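Local coordinates for 33-36 kDa outer membrane protein (Acinetobacter baumannii, PDB 6GIE) that forms an outer-membrane beta-barrel and probably acts as a porin that lets small solutes through, at residues 51-56 and 73-78. Sequence-based numbering, arbitrary orientation.
Sequences YYFKNV and SNVSVA
Phe53 has its CG beside the backbone N and opposite the carbonyl carbon (chi1 -60°), which lays the ring along the backbone of Ser73 and Asn74. Asn74 CA sits over the ring face in a CH-pi contact, 4.0 Å from the centroid, while Ser73 CB lies on the same side of the ring, offset outward past Phe53 CD2 (3.6 Å). With chi1 near +70°, Asn74 wedges its CG between its own N and carbonyl carbon, and the amide runs side by side with the Tyr52 ring, their planes 57° apart; Asn74 CB packs 3.7 Å from Tyr52 CD1. Between the Phe53 ring on one side and the Tyr52 and Asn74 side chains on the other, the backbones pair antiparallel. Tyr51 and Val75 form the hydrogen-bonded pair: Tyr51 N reaches Val75 O at 2.9 Å, almost straight, and Val75 N returns a longer bond to Tyr51 O. Tyr52 and Asn74 make the following non-hydrogen-bonded pair. Next along, Phe53 N bonds to Ser73 O at 3.0 Å, and a water links that same carbonyl to Lys54 N just as the chain turns its corner. Asn74 ND2 hydrogen-bonds to Ala72 O and to Glu102 OE2, and Ser73 OG bonds to Tyr104 N. Strand 74-83 is flanked by strands 43-52 and 94-105 in the antiparallel porin barrel wall, with Tyr52 reaching Ala67 of helix 66-69 and Tyr51 meeting Phe25 on strand 22-35.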
loop_
_atom_site.group_PDB
_atom_site.type_symbol
_atom_site.label_atom_id
_atom_site.label_comp_id
_atom_site.label_asym_id
_atom_site.label_seq_id
_atom_site.Cartn_x
_atom_site.Cartn_y
_atom_site.Cartn_z
ATOM N N TYR A 51 13.220 -4.132 -3.627
ATOM C CA TYR A 51 14.252 -3.842 -4.618
ATOM C C TYR A 51 13.626 -3.340 -5.933
ATOM O O TYR A 51 12.916 -4.050 -6.596
ATOM C CB TYR A 51 15.061 -5.098 -4.890
ATOM C CG TYR A 51 16.055 -4.902 -6.020
ATOM C CD1 TYR A 51 17.087 -4.014 -5.882
ATOM C CD2 TYR A 51 15.955 -5.606 -7.219
ATOM C CE1 TYR A 51 17.995 -3.802 -6.895
ATOM C CE2 TYR A 51 16.884 -5.401 -8.235
ATOM C CZ TYR A 51 17.891 -4.477 -8.055
ATOM O OH TYR A 51 18.853 -4.222 -9.006
ATOM N N TYR A 52 13.964 -2.123 -6.313
ATOM C CA TYR A 52 13.486 -1.528 -7.549
ATOM C C TYR A 52 14.498 -1.821 -8.617
ATOM O O TYR A 52 15.729 -1.758 -8.384
ATOM C CB TYR A 52 13.239 -0.029 -7.371
ATOM C CG TYR A 52 12.205 0.243 -6.285
ATOM C CD1 TYR A 52 10.886 0.313 -6.597
ATOM C CD2 TYR A 52 12.562 0.426 -4.959
ATOM C CE1 TYR A 52 9.901 0.485 -5.655
ATOM C CE2 TYR A 52 11.577 0.683 -3.981
ATOM C CZ TYR A 52 10.221 0.708 -4.357
ATOM O OH TYR A 52 9.172 0.948 -3.473
ATOM N N PHE A 53 13.995 -2.207 -9.789
ATOM C CA PHE A 53 14.914 -2.669 -10.841
ATOM C C PHE A 53 15.649 -1.478 -11.391
ATOM O O PHE A 53 16.682 -1.608 -11.939
ATOM C CB PHE A 53 14.158 -3.342 -11.975
ATOM C CG PHE A 53 13.363 -4.552 -11.561
ATOM C CD1 PHE A 53 13.551 -5.188 -10.334
ATOM C CD2 PHE A 53 12.448 -5.100 -12.449
ATOM C CE1 PHE A 53 12.818 -6.316 -9.989
ATOM C CE2 PHE A 53 11.712 -6.204 -12.099
ATOM C CZ PHE A 53 11.900 -6.821 -10.892
ATOM N N LYS A 54 15.087 -0.292 -11.263
ATOM C CA LYS A 54 15.773 0.885 -11.743
ATOM C C LYS A 54 15.795 1.890 -10.589
ATOM O O LYS A 54 14.996 1.766 -9.667
ATOM C CB LYS A 54 14.991 1.369 -12.964
ATOM C CG LYS A 54 15.241 2.773 -13.505
ATOM C CD LYS A 54 14.929 2.877 -15.012
ATOM C CE LYS A 54 13.635 2.176 -15.475
ATOM N NZ LYS A 54 13.777 1.528 -16.837
ATOM N N ASN A 55 16.765 2.800 -10.626
ATOM C CA ASN A 55 16.840 3.947 -9.783
ATOM C C ASN A 55 15.484 4.658 -9.748
ATOM O O ASN A 55 14.868 4.877 -10.796
ATOM C CB ASN A 55 17.914 4.884 -10.309
ATOM C CG ASN A 55 18.311 5.937 -9.308
ATOM O OD1 ASN A 55 17.909 5.902 -8.133
ATOM N ND2 ASN A 55 19.132 6.889 -9.761
ATOM N N VAL A 56 14.995 4.928 -8.537
ATOM C CA VAL A 56 13.781 5.693 -8.345
ATOM C C VAL A 56 14.128 7.137 -8.017
ATOM O O VAL A 56 14.849 7.413 -7.052
ATOM C CB VAL A 56 12.929 5.141 -7.190
ATOM C CG1 VAL A 56 11.707 6.063 -6.998
ATOM C CG2 VAL A 56 12.504 3.711 -7.499
ATOM N N SER A 73 9.101 -0.800 -11.557
ATOM C CA SER A 73 9.057 -2.252 -11.353
ATOM C C SER A 73 10.002 -2.679 -10.188
ATOM O O SER A 73 11.051 -2.027 -9.958
ATOM C CB SER A 73 9.510 -2.944 -12.624
ATOM O OG SER A 73 8.651 -2.511 -13.683
ATOM N N ASN A 74 9.613 -3.770 -9.536
ATOM C CA ASN A 74 10.251 -4.256 -8.378
ATOM C C ASN A 74 9.770 -5.634 -7.867
ATOM O O ASN A 74 8.702 -6.188 -8.250
ATOM C CB ASN A 74 9.998 -3.239 -7.231
ATOM C CG ASN A 74 8.567 -3.224 -6.778
ATOM O OD1 ASN A 74 8.199 -4.022 -5.926
ATOM N ND2 ASN A 74 7.735 -2.296 -7.330
ATOM N N VAL A 75 10.546 -6.138 -6.917
ATOM C CA VAL A 75 10.131 -7.250 -6.150
ATOM C C VAL A 75 10.349 -6.882 -4.713
ATOM O O VAL A 75 11.281 -6.115 -4.375
ATOM C CB VAL A 75 10.984 -8.496 -6.450
ATOM C CG1 VAL A 75 12.467 -8.259 -6.163
ATOM C CG2 VAL A 75 10.536 -9.693 -5.610
ATOM N N SER A 76 9.546 -7.535 -3.879
ATOM C CA SER A 76 9.396 -7.221 -2.523
ATOM C C SER A 76 9.274 -8.488 -1.720
ATOM O O SER A 76 8.719 -9.456 -2.201
ATOM C CB SER A 76 8.140 -6.356 -2.369
ATOM O OG SER A 76 8.339 -5.614 -1.224
ATOM N N VAL A 77 9.829 -8.491 -0.490
ATOM C CA VAL A 77 9.595 -9.570 0.405
ATOM C C VAL A 77 9.102 -9.012 1.733
ATOM O O VAL A 77 9.420 -7.891 2.095
ATOM C CB VAL A 77 10.868 -10.385 0.586
ATOM C CG1 VAL A 77 11.221 -11.138 -0.751
ATOM C CG2 VAL A 77 12.012 -9.516 1.137
ATOM N N ALA A 78 8.321 -9.786 2.475
ATOM C CA ALA A 78 7.815 -9.311 3.739
ATOM C C ALA A 78 7.688 -10.452 4.719
ATOM O O ALA A 78 7.571 -11.598 4.331
ATOM C CB ALA A 78 6.437 -8.557 3.554
HETATM O O HOH W 1 12.263 0.317 -11.038
#